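Local coordinates for Lactamase_B domain-containing protein (Bacillus lehensis G1, PDB 7EV5), which is a dual-activity zinc enzyme, probably a hydrolase, that structurally resembles B3 metallo-beta-lactamases and glyoxalase II, at residues Tyr139-Phe153 with Ile178-His191. Sequence-based numbering, arbitrary orientation.
Sequences YYQKEAVLFSGDVLF and ILPLPERTIVASGH. With ZN (zinc ion), chain C.
Asp150 and His191 meet at a zinc ion, which Asp150 OD2 and His191 NE2 each bind at 2.0 Å, with the carboxylate and imidazole planes turned 56° apart. With His191 CG anti to the carbonyl carbon (chi1 -59°), the ring swings NE2 onto the zinc and brings CD2 3.8 Å from Phe153 CE1. Just behind the metal, Gly190 N donates to Gly149 O from above the carbonyl plane, and a water bridges Gly149 N and Ala188 O. Further back the strands 145-149 and 186-189 run parallel, joined by backbone hydrogen bonds from Ile186 N to Ala144 O just ahead of the first strand, Leu146 N to Ile186 O (2.8 Å) and Ala188 N to Leu146 O. On one face of this ladder Leu146 packs its two methyls against Leu181 CD1, and its CD2 also meets Ile178 CG2 at 3.9 Å; Ile197 of helix 197-203 touches Ile178 and Val187. At the far end Leu181 CD2 stands 4.1 Å above the centre of the Tyr139 ring, while a water links Tyr139 OH to Thr185 OG1. Asp58, His59 and a water complete this zinc site; Asp150 also binds the second zinc, the bridging aspartate of the dinuclear centre beyond the C-terminal strand ends in the alpha-beta/beta-alpha metallo-beta-lactamase fold.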
ATOM      1  N   TYR A 139       0.549   9.739  -2.658  1.00 10.63           N
ATOM      2  CA  TYR A 139       0.122  10.395  -3.890  1.00 11.57           C
ATOM      3  C   TYR A 139       1.350  10.811  -4.690  1.00 11.92           C
ATOM      4  O   TYR A 139       2.193  11.572  -4.202  1.00 12.76           O
ATOM      5  CB  TYR A 139      -0.740  11.609  -3.555  1.00 12.53           C
ATOM      6  CG  TYR A 139      -1.147  12.460  -4.736  1.00 15.82           C
ATOM      7  CD1 TYR A 139      -1.797  11.908  -5.826  1.00 15.68           C
ATOM      8  CD2 TYR A 139      -0.919  13.829  -4.734  1.00 21.24           C
ATOM      9  CE1 TYR A 139      -2.182  12.695  -6.911  1.00 17.19           C
ATOM     10  CE2 TYR A 139      -1.301  14.619  -5.801  1.00 20.67           C
ATOM     11  CZ  TYR A 139      -1.934  14.046  -6.885  1.00 19.34           C
ATOM     12  OH  TYR A 139      -2.316  14.840  -7.944  1.00 23.72           O
ATOM     13  N   TYR A 140       1.455  10.297  -5.916  1.00 12.81           N
ATOM     14  CA  TYR A 140       2.542  10.618  -6.839  1.00 12.67           C
ATOM     15  C   TYR A 140       1.980  11.564  -7.893  1.00 13.73           C
ATOM     16  O   TYR A 140       1.334  11.130  -8.850  1.00 12.99           O
ATOM     17  CB  TYR A 140       3.024   9.324  -7.482  1.00 13.52           C
ATOM     18  CG  TYR A 140       4.234   9.445  -8.371  1.00 13.81           C
ATOM     19  CD1 TYR A 140       5.430   9.964  -7.890  1.00 12.09           C
ATOM     20  CD2 TYR A 140       4.186   9.013  -9.699  1.00 13.74           C
ATOM     21  CE1 TYR A 140       6.552  10.044  -8.705  1.00 13.90           C
ATOM     22  CE2 TYR A 140       5.304   9.099 -10.522  1.00 14.39           C
ATOM     23  CZ  TYR A 140       6.478   9.616 -10.012  1.00 16.34           C
ATOM     24  OH  TYR A 140       7.599   9.707 -10.812  1.00 17.35           O
ATOM     25  N   GLN A 141       2.235  12.865  -7.727  1.00 15.15           N
ATOM     26  CA  GLN A 141       1.602  13.847  -8.605  1.00 15.03           C
ATOM     27  C   GLN A 141       2.102  13.729 -10.044  1.00 17.84           C
ATOM     28  O   GLN A 141       1.319  13.898 -10.989  1.00 17.13           O
ATOM     29  CB  GLN A 141       1.805  15.263  -8.051  1.00 18.81           C
ATOM     30  CG  GLN A 141       1.106  16.337  -8.871  1.00 26.02           C
ATOM     31  CD  GLN A 141       0.729  17.554  -8.054  1.00 39.34           C
ATOM     32  OE1 GLN A 141       1.132  17.694  -6.899  1.00 43.85           O
ATOM     33  NE2 GLN A 141      -0.052  18.450  -8.654  1.00 41.07           N
ATOM     34  N   LYS A 142       3.384  13.386 -10.229  1.00 17.56           N
ATOM     35  CA  LYS A 142       3.994  13.432 -11.562  1.00 17.87           C
ATOM     36  C   LYS A 142       3.232  12.581 -12.574  1.00 23.16           C
ATOM     37  O   LYS A 142       3.037  12.998 -13.722  1.00 21.72           O
ATOM     38  CB  LYS A 142       5.461  13.010 -11.490  1.00 19.84           C
ATOM     39  CG  LYS A 142       6.205  13.076 -12.820  1.00 23.18           C
ATOM     40  CD  LYS A 142       7.640  12.591 -12.660  1.00 23.65           C
ATOM     41  CE  LYS A 142       8.541  13.106 -13.774  1.00 29.71           C
ATOM     42  NZ  LYS A 142       8.181  12.542 -15.100  1.00 29.77           N
ATOM     43  N   GLU A 143       2.806  11.383 -12.183  1.00 15.42           N
ATOM     44  CA  GLU A 143       2.009  10.535 -13.057  1.00 14.98           C
ATOM     45  C   GLU A 143       0.579  10.377 -12.570  1.00 17.38           C
ATOM     46  O   GLU A 143      -0.137   9.501 -13.060  1.00 19.03           O
ATOM     47  CB  GLU A 143       2.671   9.172 -13.284  1.00 17.08           C
ATOM     48  CG  GLU A 143       4.065   9.238 -13.916  1.00 23.84           C
ATOM     49  CD  GLU A 143       4.062   9.773 -15.341  1.00 27.01           C
ATOM     50  OE1 GLU A 143       3.026   9.658 -16.022  1.00 29.31           O
ATOM     51  OE2 GLU A 143       5.106  10.302 -15.778  1.00 28.80           O
ATOM     52  N   ALA A 144       0.150  11.208 -11.620  1.00 14.81           N
ATOM     53  CA  ALA A 144      -1.247  11.284 -11.201  1.00 13.35           C
ATOM     54  C   ALA A 144      -1.793   9.925 -10.761  1.00 15.72           C
ATOM     55  O   ALA A 144      -2.815   9.444 -11.254  1.00 14.41           O
ATOM     56  CB  ALA A 144      -2.119  11.914 -12.293  1.00 17.40           C
ATOM     57  N   VAL A 145      -1.097   9.305  -9.812  1.00 14.51           N
ATOM     58  CA  VAL A 145      -1.485   8.003  -9.292  1.00 14.02           C
ATOM     59  C   VAL A 145      -1.383   8.030  -7.773  1.00 12.36           C
ATOM     60  O   VAL A 145      -0.447   8.611  -7.213  1.00 13.11           O
ATOM     61  CB  VAL A 145      -0.650   6.853  -9.909  1.00 14.14           C
ATOM     62  CG1 VAL A 145       0.831   7.119  -9.789  1.00 16.01           C
ATOM     63  CG2 VAL A 145      -1.009   5.513  -9.281  1.00 15.86           C
ATOM     64  N   LEU A 146      -2.355   7.404  -7.116  1.00 10.59           N
ATOM     65  CA  LEU A 146      -2.454   7.356  -5.664  1.00 14.13           C
ATOM     66  C   LEU A 146      -2.359   5.901  -5.230  1.00 10.66           C
ATOM     67  O   LEU A 146      -3.212   5.082  -5.591  1.00 10.88           O
ATOM     68  CB  LEU A 146      -3.789   7.950  -5.210  1.00 11.73           C
ATOM     69  CG  LEU A 146      -4.084   7.891  -3.706  1.00 11.22           C
ATOM     70  CD1 LEU A 146      -3.242   8.893  -2.942  1.00 12.41           C
ATOM     71  CD2 LEU A 146      -5.579   8.139  -3.479  1.00 12.86           C
ATOM     72  N   PHE A 147      -1.341   5.580  -4.435  1.00 10.54           N
ATOM     73  CA  PHE A 147      -1.193   4.235  -3.882  1.00  9.21           C
ATOM     74  C   PHE A 147      -1.822   4.282  -2.497  1.00  8.72           C
ATOM     75  O   PHE A 147      -1.176   4.649  -1.521  1.00  9.09           O
ATOM     76  CB  PHE A 147       0.275   3.830  -3.871  1.00  8.84           C
ATOM     77  CG  PHE A 147       0.910   3.904  -5.233  1.00 10.14           C
ATOM     78  CD1 PHE A 147       0.771   2.855  -6.123  1.00 10.00           C
ATOM     79  CD2 PHE A 147       1.608   5.035  -5.633  1.00 11.10           C
ATOM     80  CE1 PHE A 147       1.331   2.907  -7.374  1.00 11.59           C
ATOM     81  CE2 PHE A 147       2.171   5.103  -6.901  1.00  9.91           C
ATOM     82  CZ  PHE A 147       2.034   4.042  -7.777  1.00  9.70           C
ATOM     83  N   SER A 148      -3.106   3.919  -2.427  1.00  9.04           N
ATOM     84  CA  SER A 148      -3.924   4.146  -1.237  1.00  9.86           C
ATOM     85  C   SER A 148      -4.277   2.870  -0.475  1.00  8.85           C
ATOM     86  O   SER A 148      -5.143   2.906   0.403  1.00  9.08           O
ATOM     87  CB  SER A 148      -5.193   4.919  -1.604  1.00  9.05           C
ATOM     88  OG  SER A 148      -5.793   4.405  -2.788  1.00 10.85           O
ATOM     89  N   GLY A 149      -3.643   1.748  -0.788  1.00  8.68           N
ATOM     90  CA  GLY A 149      -3.907   0.545  -0.016  1.00  8.88           C
ATOM     91  C   GLY A 149      -5.372   0.151  -0.046  1.00  9.47           C
ATOM     92  O   GLY A 149      -6.009   0.106  -1.104  1.00  9.77           O
ATOM     93  N   ASP A 150      -5.922  -0.152   1.132  1.00  8.56           N
ATOM     94  CA  ASP A 150      -7.232  -0.782   1.232  1.00  9.72           C
ATOM     95  C   ASP A 150      -8.320   0.189   1.666  1.00 10.83           C
ATOM     96  O   ASP A 150      -9.313  -0.230   2.255  1.00 12.35           O
ATOM     97  CB  ASP A 150      -7.179  -2.004   2.152  1.00  9.53           C
ATOM     98  CG  ASP A 150      -6.370  -3.154   1.565  1.00  9.27           C
ATOM     99  OD1 ASP A 150      -5.801  -2.996   0.467  1.00 10.02           O
ATOM    100  OD2 ASP A 150      -6.283  -4.205   2.237  1.00  9.54           O
ATOM    101  N   VAL A 151      -8.172   1.471   1.349  1.00 11.77           N
ATOM    102  CA  VAL A 151      -9.195   2.444   1.716  1.00 11.65           C
ATOM    103  C   VAL A 151     -10.346   2.434   0.715  1.00 12.48           C
ATOM    104  O   VAL A 151     -11.524   2.359   1.092  1.00 12.80           O
ATOM    105  CB  VAL A 151      -8.546   3.835   1.838  1.00 12.66           C
ATOM    106  CG1 VAL A 151      -9.601   4.901   2.015  1.00 16.78           C
ATOM    107  CG2 VAL A 151      -7.572   3.854   3.014  1.00 13.12           C
ATOM    108  N   LEU A 152     -10.018   2.516  -0.572  1.00 12.69           N
ATOM    109  CA  LEU A 152     -10.986   2.733  -1.641  1.00 12.28           C
ATOM    110  C   LEU A 152     -10.662   1.776  -2.773  1.00 12.77           C
ATOM    111  O   LEU A 152      -9.529   1.752  -3.260  1.00 12.78           O
ATOM    112  CB  LEU A 152     -10.897   4.178  -2.152  1.00 12.10           C
ATOM    113  CG  LEU A 152     -11.768   4.565  -3.346  1.00 12.55           C
ATOM    114  CD1 LEU A 152     -13.253   4.417  -3.016  1.00 15.52           C
ATOM    115  CD2 LEU A 152     -11.450   5.971  -3.824  1.00 15.09           C
ATOM    116  N   PHE A 153     -11.648   0.989  -3.196  1.00 12.38           N
ATOM    117  CA  PHE A 153     -11.470   0.075  -4.311  1.00 13.04           C
ATOM    118  C   PHE A 153     -12.402   0.489  -5.434  1.00 13.78           C
ATOM    119  O   PHE A 153     -13.260   1.360  -5.276  1.00 14.95           O
ATOM    120  CB  PHE A 153     -11.831  -1.358  -3.906  1.00 13.18           C
ATOM    121  CG  PHE A 153     -11.105  -1.857  -2.686  1.00 10.37           C
ATOM    122  CD1 PHE A 153      -9.719  -1.985  -2.681  1.00 10.46           C
ATOM    123  CD2 PHE A 153     -11.807  -2.236  -1.549  1.00 11.32           C
ATOM    124  CE1 PHE A 153      -9.051  -2.472  -1.552  1.00 10.74           C
ATOM    125  CE2 PHE A 153     -11.147  -2.721  -0.422  1.00 12.86           C
ATOM    126  CZ  PHE A 153      -9.762  -2.835  -0.419  1.00 11.10           C
ATOM    127  N   ILE A 178      -9.118  11.653   0.302  1.00 12.07           N
ATOM    128  CA  ILE A 178      -8.897  10.993  -0.981  1.00 13.77           C
ATOM    129  C   ILE A 178      -9.679  11.654  -2.105  1.00 13.81           C
ATOM    130  O   ILE A 178      -9.095  12.069  -3.113  1.00 14.89           O
ATOM    131  CB  ILE A 178      -9.193   9.492  -0.870  1.00 13.00           C
ATOM    132  CG1 ILE A 178      -8.124   8.863   0.017  1.00 15.29           C
ATOM    133  CG2 ILE A 178      -9.230   8.837  -2.253  1.00 14.87           C
ATOM    134  CD1 ILE A 178      -8.241   7.393   0.140  1.00 20.12           C
ATOM    135  N   LEU A 179     -10.995  11.758  -1.949  1.00 14.55           N
ATOM    136  CA  LEU A 179     -11.816  12.298  -3.027  1.00 16.14           C
ATOM    137  C   LEU A 179     -11.508  13.744  -3.426  1.00 17.31           C
ATOM    138  O   LEU A 179     -11.793  14.085  -4.586  1.00 18.65           O
ATOM    139  CB  LEU A 179     -13.307  12.071  -2.747  1.00 17.80           C
ATOM    140  CG  LEU A 179     -13.726  10.602  -2.636  1.00 20.37           C
ATOM    141  CD1 LEU A 179     -15.217  10.487  -2.363  1.00 24.24           C
ATOM    142  CD2 LEU A 179     -13.338   9.805  -3.875  1.00 24.72           C
ATOM    143  N   PRO A 180     -10.966  14.624  -2.571  1.00 15.12           N
ATOM    144  CA  PRO A 180     -10.580  15.963  -3.066  1.00 17.08           C
ATOM    145  C   PRO A 180      -9.416  15.966  -4.053  1.00 18.56           C
ATOM    146  O   PRO A 180      -9.161  17.011  -4.669  1.00 20.19           O
ATOM    147  CB  PRO A 180     -10.222  16.736  -1.788  1.00 19.36           C
ATOM    148  CG  PRO A 180     -10.925  16.017  -0.702  1.00 17.84           C
ATOM    149  CD  PRO A 180     -10.884  14.565  -1.097  1.00 14.68           C
ATOM    150  N   LEU A 181      -8.696  14.856  -4.216  1.00 14.93           N
ATOM    151  CA  LEU A 181      -7.605  14.806  -5.177  1.00 17.49           C
ATOM    152  C   LEU A 181      -8.153  14.897  -6.607  1.00 16.47           C
ATOM    153  O   LEU A 181      -9.341  14.665  -6.840  1.00 18.13           O
ATOM    154  CB  LEU A 181      -6.820  13.509  -4.985  1.00 15.19           C
ATOM    155  CG  LEU A 181      -6.016  13.468  -3.690  1.00 16.47           C
ATOM    156  CD1 LEU A 181      -5.467  12.076  -3.437  1.00 14.47           C
ATOM    157  CD2 LEU A 181      -4.886  14.493  -3.730  1.00 23.99           C
ATOM    158  N   PRO A 182      -7.303  15.236  -7.582  1.00 16.63           N
ATOM    159  CA  PRO A 182      -7.807  15.451  -8.948  1.00 16.37           C
ATOM    160  C   PRO A 182      -8.527  14.220  -9.479  1.00 20.34           C
ATOM    161  O   PRO A 182      -8.135  13.082  -9.211  1.00 19.13           O
ATOM    162  CB  PRO A 182      -6.537  15.750  -9.748  1.00 19.11           C
ATOM    163  CG  PRO A 182      -5.603  16.331  -8.756  1.00 19.32           C
ATOM    164  CD  PRO A 182      -5.880  15.598  -7.466  1.00 16.41           C
ATOM    165  N   GLU A 183      -9.604  14.458 -10.238  1.00 23.05           N
ATOM    166  CA  GLU A 183     -10.482  13.355 -10.626  1.00 25.03           C
ATOM    167  C   GLU A 183      -9.794  12.354 -11.553  1.00 14.84           C
ATOM    168  O   GLU A 183     -10.164  11.173 -11.549  1.00 19.37           O
ATOM    169  CB  GLU A 183     -11.798  13.879 -11.217  1.00 32.34           C
ATOM    170  CG  GLU A 183     -12.824  14.332 -10.163  1.00 30.75           C
ATOM    171  CD  GLU A 183     -14.211  14.596 -10.738  1.00 39.43           C
ATOM    172  OE1 GLU A 183     -14.607  13.919 -11.711  1.00 37.75           O
ATOM    173  OE2 GLU A 183     -14.909  15.489 -10.210  1.00 43.26           O
ATOM    174  N   ARG A 184      -8.788  12.785 -12.328  1.00 20.04           N
ATOM    175  CA  ARG A 184      -8.073  11.867 -13.213  1.00 16.47           C
ATOM    176  C   ARG A 184      -7.074  10.975 -12.483  1.00 17.82           C
ATOM    177  O   ARG A 184      -6.498  10.082 -13.112  1.00 16.85           O
ATOM    178  CB  ARG A 184      -7.387  12.605 -14.379  1.00 16.57           C
ATOM    179  CG  ARG A 184      -5.979  13.130 -14.086  1.00 25.97           C
ATOM    180  CD  ARG A 184      -5.252  13.570 -15.371  1.00 19.97           C
ATOM    181  NE  ARG A 184      -3.856  13.920 -15.112  1.00 27.53           N
ATOM    182  CZ  ARG A 184      -2.818  13.382 -15.734  1.00 23.36           C
ATOM    183  NH1 ARG A 184      -3.006  12.457 -16.665  1.00 26.40           N
ATOM    184  NH2 ARG A 184      -1.584  13.765 -15.428  1.00 27.63           N
ATOM    185  N   THR A 185      -6.867  11.189 -11.182  1.00 17.62           N
ATOM    186  CA  THR A 185      -5.900  10.403 -10.422  1.00 13.41           C
ATOM    187  C   THR A 185      -6.288   8.933 -10.412  1.00 11.43           C
ATOM    188  O   THR A 185      -7.417   8.576 -10.071  1.00 13.87           O
ATOM    189  CB  THR A 185      -5.856  10.903  -8.980  1.00 13.18           C
ATOM    190  OG1 THR A 185      -5.585  12.307  -8.970  1.00 16.69           O
ATOM    191  CG2 THR A 185      -4.749  10.181  -8.206  1.00 13.54           C
ATOM    192  N   ILE A 186      -5.333   8.073 -10.772  1.00 12.39           N
ATOM    193  CA  ILE A 186      -5.570   6.637 -10.686  1.00 13.87           C
ATOM    194  C   ILE A 186      -5.542   6.212  -9.226  1.00 11.74           C
ATOM    195  O   ILE A 186      -4.636   6.589  -8.469  1.00 11.76           O
ATOM    196  CB  ILE A 186      -4.529   5.876 -11.517  1.00 12.05           C
ATOM    197  CG1 ILE A 186      -4.807   6.082 -13.012  1.00 14.73           C
ATOM    198  CG2 ILE A 186      -4.518   4.398 -11.161  1.00 16.10           C
ATOM    199  CD1 ILE A 186      -3.683   5.583 -13.915  1.00 15.48           C
ATOM    200  N   VAL A 187      -6.558   5.455  -8.814  1.00 11.31           N
ATOM    201  CA  VAL A 187      -6.589   4.842  -7.490  1.00 12.39           C
ATOM    202  C   VAL A 187      -5.974   3.455  -7.637  1.00 11.13           C
ATOM    203  O   VAL A 187      -6.583   2.540  -8.207  1.00 12.78           O
ATOM    204  CB  VAL A 187      -8.005   4.796  -6.915  1.00 12.32           C
ATOM    205  CG1 VAL A 187      -8.021   4.065  -5.573  1.00 13.64           C
ATOM    206  CG2 VAL A 187      -8.536   6.208  -6.745  1.00 15.01           C
ATOM    207  N   ALA A 188      -4.731   3.314  -7.172  1.00 10.66           N
ATOM    208  CA  ALA A 188      -3.996   2.050  -7.234  1.00  9.73           C
ATOM    209  C   ALA A 188      -4.126   1.431  -5.847  1.00  8.73           C
ATOM    210  O   ALA A 188      -3.360   1.736  -4.931  1.00 10.87           O
ATOM    211  CB  ALA A 188      -2.543   2.291  -7.641  1.00 10.25           C
ATOM    212  N   SER A 189      -5.124   0.570  -5.695  1.00  9.41           N
ATOM    213  CA  SER A 189      -5.542   0.037  -4.410  1.00  9.77           C
ATOM    214  C   SER A 189      -5.014  -1.375  -4.196  1.00  9.85           C
ATOM    215  O   SER A 189      -4.407  -1.992  -5.073  1.00 10.30           O
ATOM    216  CB  SER A 189      -7.068   0.053  -4.309  1.00  9.41           C
ATOM    217  OG  SER A 189      -7.619  -0.943  -5.152  1.00 12.35           O
ATOM    218  N   GLY A 190      -5.232  -1.876  -2.984  1.00  9.23           N
ATOM    219  CA  GLY A 190      -4.670  -3.155  -2.605  1.00  9.40           C
ATOM    220  C   GLY A 190      -5.369  -4.358  -3.200  1.00  9.46           C
ATOM    221  O   GLY A 190      -4.795  -5.444  -3.179  1.00 10.64           O
ATOM    222  N   HIS A 191      -6.595  -4.205  -3.694  1.00 10.39           N
ATOM    223  CA  HIS A 191      -7.347  -5.370  -4.151  1.00  9.50           C
ATOM    224  C   HIS A 191      -8.199  -4.984  -5.348  1.00 11.46           C
ATOM    225  O   HIS A 191      -8.903  -3.976  -5.297  1.00 11.98           O
ATOM    226  CB  HIS A 191      -8.232  -5.906  -3.010  1.00 10.78           C
ATOM    227  CG  HIS A 191      -7.447  -6.315  -1.796  1.00 11.54           C
ATOM    228  ND1 HIS A 191      -6.919  -7.577  -1.644  1.00 11.83           N
ATOM    229  CD2 HIS A 191      -7.066  -5.616  -0.697  1.00 10.71           C
ATOM    230  CE1 HIS A 191      -6.255  -7.646  -0.505  1.00 12.24           C
ATOM    231  NE2 HIS A 191      -6.322  -6.466   0.088  1.00 10.59           N
TER
HETATM  232 ZN    ZN C 302      -5.318  -5.950   1.770  1.00 11.60          ZN
HETATM  233  O   HOH W   1      -3.454  13.618  -9.909  1.00 20.34           O
HETATM  234  O   HOH W   2      -1.837   0.824  -2.812  1.00  9.64           O
HETATM  235  O   HOH W   3      -5.540  -6.191   3.744  1.00 11.56           O